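Aromatic amino acid beta-eliminating lyase/threonine aldolase (Exiguobacterium sibiricum, PDB 3LWS) belongs to the beta-eliminating lyase family of pyridoxal-phosphate enzymes, whose members share the fold of the aminotransferase clan. Local coordinates at residues Y251-R254 against K255-G259; Y261-Q264 against A265-L268. One frame throughout, in Å; residues are numbered along the deposited sequence.

Interaction 1 (Y251-R254 against K255-G259)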
ATOM      1  N   TYR A 251     -11.193 -11.716  -9.551  1.00 19.25           N
ATOM      2  CA  TYR A 251     -10.590 -12.893 -10.163  1.00 20.80           C
ATOM      3  C   TYR A 251     -11.664 -13.964 -10.412  1.00 21.48           C
ATOM      4  O   TYR A 251     -11.827 -14.424 -11.544  1.00 22.29           O
ATOM      5  CB  TYR A 251      -9.424 -13.460  -9.331  1.00 20.58           C
ATOM      6  CG  TYR A 251      -8.892 -14.742  -9.904  1.00 20.39           C
ATOM      7  CD1 TYR A 251      -7.997 -14.730 -10.972  1.00 21.93           C
ATOM      8  CD2 TYR A 251      -9.334 -15.981  -9.428  1.00 21.05           C
ATOM      9  CE1 TYR A 251      -7.521 -15.911 -11.529  1.00 20.13           C
ATOM     10  CE2 TYR A 251      -8.854 -17.176  -9.989  1.00 19.49           C
ATOM     11  CZ  TYR A 251      -7.961 -17.134 -11.035  1.00 22.28           C
ATOM     12  OH  TYR A 251      -7.478 -18.289 -11.591  1.00 27.33           O
ATOM     13  N   GLU A 252     -12.405 -14.345  -9.376  1.00 22.03           N
ATOM     14  CA  GLU A 252     -13.425 -15.368  -9.568  1.00 23.06           C
ATOM     15  C   GLU A 252     -14.460 -14.904 -10.587  1.00 23.06           C
ATOM     16  O   GLU A 252     -14.831 -15.693 -11.474  1.00 24.12           O
ATOM     17  CB  GLU A 252     -14.069 -15.779  -8.236  1.00 23.18           C
ATOM     18  CG  GLU A 252     -13.122 -16.536  -7.358  1.00 23.87           C
ATOM     19  CD  GLU A 252     -12.629 -17.835  -7.985  1.00 24.51           C
ATOM     20  OE1 GLU A 252     -13.423 -18.497  -8.694  1.00 29.55           O
ATOM     21  OE2 GLU A 252     -11.453 -18.181  -7.788  1.00 26.42           O
ATOM     22  N   LEU A 253     -14.815 -13.613 -10.553  1.00 22.24           N
ATOM     23  CA  LEU A 253     -15.789 -13.048 -11.501  1.00 22.43           C
ATOM     24  C   LEU A 253     -15.343 -13.081 -12.964  1.00 23.06           C
ATOM     25  O   LEU A 253     -16.142 -13.380 -13.843  1.00 20.09           O
ATOM     26  CB  LEU A 253     -16.141 -11.612 -11.129  1.00 22.90           C
ATOM     27  CG  LEU A 253     -17.269 -10.893 -11.914  1.00 22.26           C
ATOM     28  CD1 LEU A 253     -18.670 -11.410 -11.483  1.00 21.68           C
ATOM     29  CD2 LEU A 253     -17.178  -9.374 -11.729  1.00 21.59           C
ATOM     30  N   ARG A 254     -14.076 -12.799 -13.234  1.00 22.27           N
ATOM     31  CA  ARG A 254     -13.675 -12.534 -14.609  1.00 21.82           C
ATOM     32  C   ARG A 254     -12.664 -13.507 -15.208  1.00 23.82           C
ATOM     33  O   ARG A 254     -12.323 -13.364 -16.375  1.00 25.00           O
ATOM     34  CB  ARG A 254     -13.170 -11.097 -14.724  1.00 21.78           C
ATOM     35  CG  ARG A 254     -14.253 -10.047 -14.502  1.00 22.06           C
ATOM     36  CD  ARG A 254     -13.790  -8.640 -14.825  1.00 23.14           C
ATOM     37  NE  ARG A 254     -14.873  -7.670 -14.612  1.00 22.07           N
ATOM     38  CZ  ARG A 254     -14.897  -6.712 -13.670  1.00 22.16           C
ATOM     39  NH1 ARG A 254     -13.880  -6.523 -12.839  1.00 21.91           N
ATOM     40  NH2 ARG A 254     -15.957  -5.905 -13.574  1.00 21.48           N
ATOM     41  N   LYS A 255     -12.224 -14.511 -14.443  1.00 22.93           N
ATOM     42  CA  LYS A 255     -11.175 -15.424 -14.905  1.00 23.10           C
ATOM     43  C   LYS A 255     -11.503 -16.132 -16.225  1.00 24.81           C
ATOM     44  O   LYS A 255     -10.590 -16.439 -17.008  1.00 24.99           O
ATOM     45  CB  LYS A 255     -10.789 -16.436 -13.816  1.00 23.74           C
ATOM     46  CG  LYS A 255     -11.914 -17.333 -13.328  1.00 24.26           C
ATOM     47  CD  LYS A 255     -11.403 -18.311 -12.284  1.00 28.70           C
ATOM     48  CE  LYS A 255     -12.493 -19.161 -11.710  1.00 32.52           C
ATOM     49  NZ  LYS A 255     -13.353 -19.780 -12.727  1.00 41.37           N
ATOM     50  N   ASP A 256     -12.796 -16.302 -16.498  1.00 25.17           N
ATOM     51  CA  ASP A 256     -13.255 -17.047 -17.636  1.00 25.29           C
ATOM     52  C   ASP A 256     -13.895 -16.156 -18.683  1.00 24.54           C
ATOM     53  O   ASP A 256     -14.700 -16.629 -19.513  1.00 23.55           O
ATOM     54  CB  ASP A 256     -14.251 -18.108 -17.166  1.00 25.80           C
ATOM     55  CG  ASP A 256     -13.613 -19.181 -16.290  1.00 31.22           C
ATOM     56  OD1 ASP A 256     -12.361 -19.362 -16.326  1.00 34.57           O
ATOM     57  OD2 ASP A 256     -14.386 -19.869 -15.589  1.00 36.20           O
ATOM     58  N   ARG A 257     -13.553 -14.870 -18.663  1.00 22.14           N
ATOM     59  CA  ARG A 257     -14.060 -13.956 -19.668  1.00 21.37           C
ATOM     60  C   ARG A 257     -12.978 -13.421 -20.575  1.00 21.51           C
ATOM     61  O   ARG A 257     -13.288 -12.659 -21.501  1.00 22.90           O
ATOM     62  CB  ARG A 257     -14.761 -12.764 -19.012  1.00 22.20           C
ATOM     63  CG  ARG A 257     -15.886 -13.138 -18.126  1.00 22.05           C
ATOM     64  CD  ARG A 257     -16.471 -11.931 -17.434  1.00 24.26           C
ATOM     65  NE  ARG A 257     -17.600 -12.374 -16.613  1.00 27.09           N
ATOM     66  CZ  ARG A 257     -18.421 -11.575 -15.926  1.00 26.83           C
ATOM     67  NH1 ARG A 257     -18.264 -10.248 -15.941  1.00 25.70           N
ATOM     68  NH2 ARG A 257     -19.421 -12.107 -15.229  1.00 25.97           N
HETATM   69  N   MSE A 258     -11.723 -13.799 -20.350  1.00 22.31           N
HETATM   70  CA  MSE A 258     -10.614 -13.255 -21.158  1.00 21.96           C
HETATM   71  C   MSE A 258     -10.711 -13.638 -22.628  1.00 21.61           C
HETATM   72  O   MSE A 258     -10.265 -12.885 -23.507  1.00 20.07           O
HETATM   73  CB  MSE A 258      -9.260 -13.667 -20.609  1.00 21.92           C
HETATM   74  CG  MSE A 258      -9.040 -13.257 -19.155  1.00 23.51           C
HETATM   75 SE   MSE A 258      -8.968 -11.315 -18.956  0.75 30.05          SE
HETATM   76  CE  MSE A 258      -9.723 -11.245 -17.150  1.00 22.57           C
ATOM     77  N   GLY A 259     -11.321 -14.792 -22.888  1.00 22.46           N
ATOM     78  CA  GLY A 259     -11.547 -15.266 -24.256  1.00 21.54           C
ATOM     79  C   GLY A 259     -12.503 -14.399 -25.028  1.00 22.26           C
ATOM     80  O   GLY A 259     -12.243 -14.023 -26.186  1.00 21.79           O
TER

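Interaction 2 (Y261-Q264 against A265-L268)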
ATOM      1  N   TYR A 261     -13.269 -11.298 -24.265  1.00 21.37           N
ATOM      2  CA  TYR A 261     -12.675  -9.944 -24.363  1.00 20.79           C
ATOM      3  C   TYR A 261     -11.741  -9.900 -25.560  1.00 19.81           C
ATOM      4  O   TYR A 261     -11.728  -8.917 -26.318  1.00 21.81           O
ATOM      5  CB  TYR A 261     -11.890  -9.525 -23.103  1.00 19.42           C
ATOM      6  CG  TYR A 261     -12.645  -9.394 -21.804  1.00 19.77           C
ATOM      7  CD1 TYR A 261     -14.026  -9.144 -21.765  1.00 18.64           C
ATOM      8  CD2 TYR A 261     -11.969  -9.514 -20.580  1.00 18.19           C
ATOM      9  CE1 TYR A 261     -14.700  -9.035 -20.539  1.00 20.18           C
ATOM     10  CE2 TYR A 261     -12.635  -9.386 -19.369  1.00 20.10           C
ATOM     11  CZ  TYR A 261     -14.001  -9.153 -19.352  1.00 18.76           C
ATOM     12  OH  TYR A 261     -14.652  -9.016 -18.156  1.00 19.22           O
ATOM     13  N   TYR A 262     -10.994 -10.974 -25.754  1.00 19.62           N
ATOM     14  CA  TYR A 262     -10.079 -11.123 -26.881  1.00 20.33           C
ATOM     15  C   TYR A 262     -10.796 -11.189 -28.240  1.00 22.05           C
ATOM     16  O   TYR A 262     -10.374 -10.538 -29.226  1.00 21.22           O
ATOM     17  CB  TYR A 262      -9.208 -12.377 -26.660  1.00 19.91           C
ATOM     18  CG  TYR A 262      -8.464 -12.946 -27.863  1.00 19.54           C
ATOM     19  CD1 TYR A 262      -7.624 -12.146 -28.648  1.00 19.87           C
ATOM     20  CD2 TYR A 262      -8.527 -14.312 -28.158  1.00 21.51           C
ATOM     21  CE1 TYR A 262      -6.934 -12.671 -29.731  1.00 20.27           C
ATOM     22  CE2 TYR A 262      -7.816 -14.860 -29.239  1.00 24.38           C
ATOM     23  CZ  TYR A 262      -7.026 -14.039 -30.010  1.00 26.05           C
ATOM     24  OH  TYR A 262      -6.331 -14.555 -31.063  1.00 27.10           O
ATOM     25  N   GLU A 263     -11.862 -11.983 -28.323  1.00 22.24           N
ATOM     26  CA  GLU A 263     -12.600 -12.081 -29.588  1.00 21.59           C
ATOM     27  C   GLU A 263     -13.210 -10.733 -29.936  1.00 21.09           C
ATOM     28  O   GLU A 263     -13.215 -10.335 -31.102  1.00 20.99           O
ATOM     29  CB  GLU A 263     -13.675 -13.154 -29.517  1.00 22.92           C
ATOM     30  CG  GLU A 263     -13.090 -14.562 -29.642  1.00 30.09           C
ATOM     31  CD  GLU A 263     -12.344 -14.802 -30.967  1.00 38.07           C
ATOM     32  OE1 GLU A 263     -12.729 -14.206 -31.999  1.00 41.42           O
ATOM     33  OE2 GLU A 263     -11.363 -15.581 -30.971  1.00 40.64           O
ATOM     34  N   GLN A 264     -13.675 -10.033 -28.906  1.00 20.29           N
ATOM     35  CA  GLN A 264     -14.343  -8.766 -29.064  1.00 20.41           C
ATOM     36  C   GLN A 264     -13.378  -7.660 -29.519  1.00 22.22           C
ATOM     37  O   GLN A 264     -13.727  -6.815 -30.353  1.00 22.01           O
ATOM     38  CB  GLN A 264     -15.018  -8.408 -27.746  1.00 21.84           C
ATOM     39  CG  GLN A 264     -16.328  -9.204 -27.497  1.00 22.86           C
ATOM     40  CD  GLN A 264     -16.885  -9.039 -26.096  1.00 27.33           C
ATOM     41  OE1 GLN A 264     -16.347  -8.316 -25.259  1.00 26.58           O
ATOM     42  NE2 GLN A 264     -17.985  -9.715 -25.835  1.00 26.97           N
ATOM     43  N   ALA A 265     -12.161  -7.695 -28.964  1.00 22.40           N
ATOM     44  CA  ALA A 265     -11.097  -6.797 -29.316  1.00 20.84           C
ATOM     45  C   ALA A 265     -10.726  -6.979 -30.761  1.00 20.31           C
ATOM     46  O   ALA A 265     -10.505  -6.018 -31.467  1.00 19.85           O
ATOM     47  CB  ALA A 265      -9.873  -7.051 -28.409  1.00 18.50           C
ATOM     48  N   LYS A 266     -10.589  -8.225 -31.188  1.00 22.19           N
ATOM     49  CA  LYS A 266     -10.340  -8.508 -32.603  1.00 21.83           C
ATOM     50  C   LYS A 266     -11.451  -7.959 -33.490  1.00 22.38           C
ATOM     51  O   LYS A 266     -11.167  -7.434 -34.571  1.00 23.58           O
ATOM     52  CB  LYS A 266     -10.144 -10.009 -32.856  1.00 22.65           C
ATOM     53  CG  LYS A 266      -8.759 -10.512 -32.543  1.00 21.25           C
ATOM     54  CD  LYS A 266      -8.504 -11.947 -33.028  1.00 26.05           C
ATOM     55  CE  LYS A 266      -9.362 -13.008 -32.333  1.00 27.26           C
ATOM     56  NZ  LYS A 266      -8.948 -14.348 -32.869  1.00 24.90           N
ATOM     57  N   GLN A 267     -12.697  -8.058 -33.043  1.00 23.88           N
ATOM     58  CA  GLN A 267     -13.822  -7.475 -33.789  1.00 27.23           C
ATOM     59  C   GLN A 267     -13.722  -5.942 -33.883  1.00 24.32           C
ATOM     60  O   GLN A 267     -13.915  -5.379 -34.962  1.00 23.08           O
ATOM     61  CB  GLN A 267     -15.155  -7.840 -33.146  1.00 26.93           C
ATOM     62  CG  GLN A 267     -15.457  -9.327 -33.104  1.00 39.65           C
ATOM     63  CD  GLN A 267     -16.232  -9.863 -34.312  1.00 50.18           C
ATOM     64  OE1 GLN A 267     -16.263  -9.249 -35.400  1.00 54.30           O
ATOM     65  NE2 GLN A 267     -16.847 -11.042 -34.125  1.00 41.52           N
ATOM     66  N   LEU A 268     -13.436  -5.289 -32.750  1.00 23.26           N
ATOM     67  CA  LEU A 268     -13.307  -3.829 -32.708  1.00 23.53           C
ATOM     68  C   LEU A 268     -12.165  -3.366 -33.630  1.00 22.19           C
ATOM     69  O   LEU A 268     -12.301  -2.403 -34.381  1.00 24.00           O
ATOM     70  CB  LEU A 268     -13.062  -3.332 -31.283  1.00 22.97           C
ATOM     71  CG  LEU A 268     -14.232  -3.381 -30.333  1.00 28.51           C
ATOM     72  CD1 LEU A 268     -13.742  -3.158 -28.884  1.00 22.46           C
ATOM     73  CD2 LEU A 268     -15.286  -2.357 -30.766  1.00 19.29           C
TER

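Interaction 1 (Y251-R254 against K255-G259)
The ring of Tyr251 carries Lys255 CB over one face, a CH-pi contact in which the carbon stands 4.1 Å from the ring centroid and 16° off the normal. Further along the same lysine, CD reaches Tyr251 CE2 at 3.6 Å; Phe56 meets this ring edge-to-face, and Glu252 OE2 lies at its edge. One face of the Arg257 guanidinium is turned to Leu253 O. Its NE is 3.3 Å from that oxygen, but the angle is too poor for a hydrogen bond. Leu253 CD2 covers a face of the Arg254 guanidinium, whose plane stands 72° from that of Arg257. Both arginines form salt bridges to Asp335, a shared carboxylate that probably offsets the closeness of their charges, and an arginine suits each place by reaching it on an extended chain. These contacts surround the bend between helix 241-254 and helix 258-273, in the large-plus-small-domain architecture of fold type I pyridoxal-phosphate enzymes. Lys255 N bonds to Tyr251 O at 2.9 Å. A type I beta turn from Arg254 to Arg257 then redirects the chain into the next helix, its Arg257 N bonding to Arg254 O at 3.0 Å. With CG set between its backbone N and carbonyl carbon (chi1 60°), Lys255 sends its aliphatic length back past Tyr251 and ends in a salt bridge from NZ to Asp256 OD2. Glu252 OE1 lies 4.2 Å from that NZ, beyond salt-bridge range, while Glu252 OE2 pairs with Lys55. Arg254 NH1 bonds to Leu208 O, two residues after the cofactor-bearing Lys206.

Interaction 2 (Y261-Q264 against A265-L268)
Tyr261 O accepts the N-H of Ala265 at 2.9 Å, and the same four-residue step recurs from Lys266 N to Tyr262 O, Gln267 N to Glu263 O and Leu268 N to Gln264 O. This is regular alpha-helix within helix 258-273; the straightest of the four bonds is that of Lys266, with an N-H...O angle of 168°. The one-turn spacing also sets the side chains in files. On one side, Gln264 and Leu268 both touch Val333 and Tyr337 of the loop after strand 326-332, where leucine supplies apolar surface and the glutamine its extended chain. Ala265, like Leu268, is buried, its small methyl group 3.4 Å from Tyr261 O. Tyr262, which packs on Pro184 and Tyr185 of helix 179-186, takes Lys266 CE over one ring face, 3.8 Å from the centroid. Lysine fits here because its methylenes can lie on an aromatic face while the charge runs on to polar partners. A bend at chi3 (-65°) brings the ammonium beside Glu263, whose side chain runs alongside and points the same way. Lys266 NZ thus has two weak hydrogen bonds, to Tyr262 OH at 3.2 Å and, within a salt bridge, to Glu263 OE2 at 3.3 Å.

Interactions 1 and 2 follow each other along the chain, their centres about 15 Å apart, and share helix 258-273: the first includes its opening residues and the bend before it, the second its middle. Each is partly buried and mixes inward with outward side chains. In both, a lysine sets a methylene over the face of a tyrosine four residues earlier, CB near the backbone in the first and CE near the charge in the second. Residues 261-268 repeat one helical bond, whereas residues 251-259 change direction through a turn with two arginines salt-bridged to one carboxylate. Asp335 joins the two, since the hydroxyl of Tyr261 bonds to it as well. Helix 179-186 borders both, touching Met258 (selenomethionine) and Tyr262.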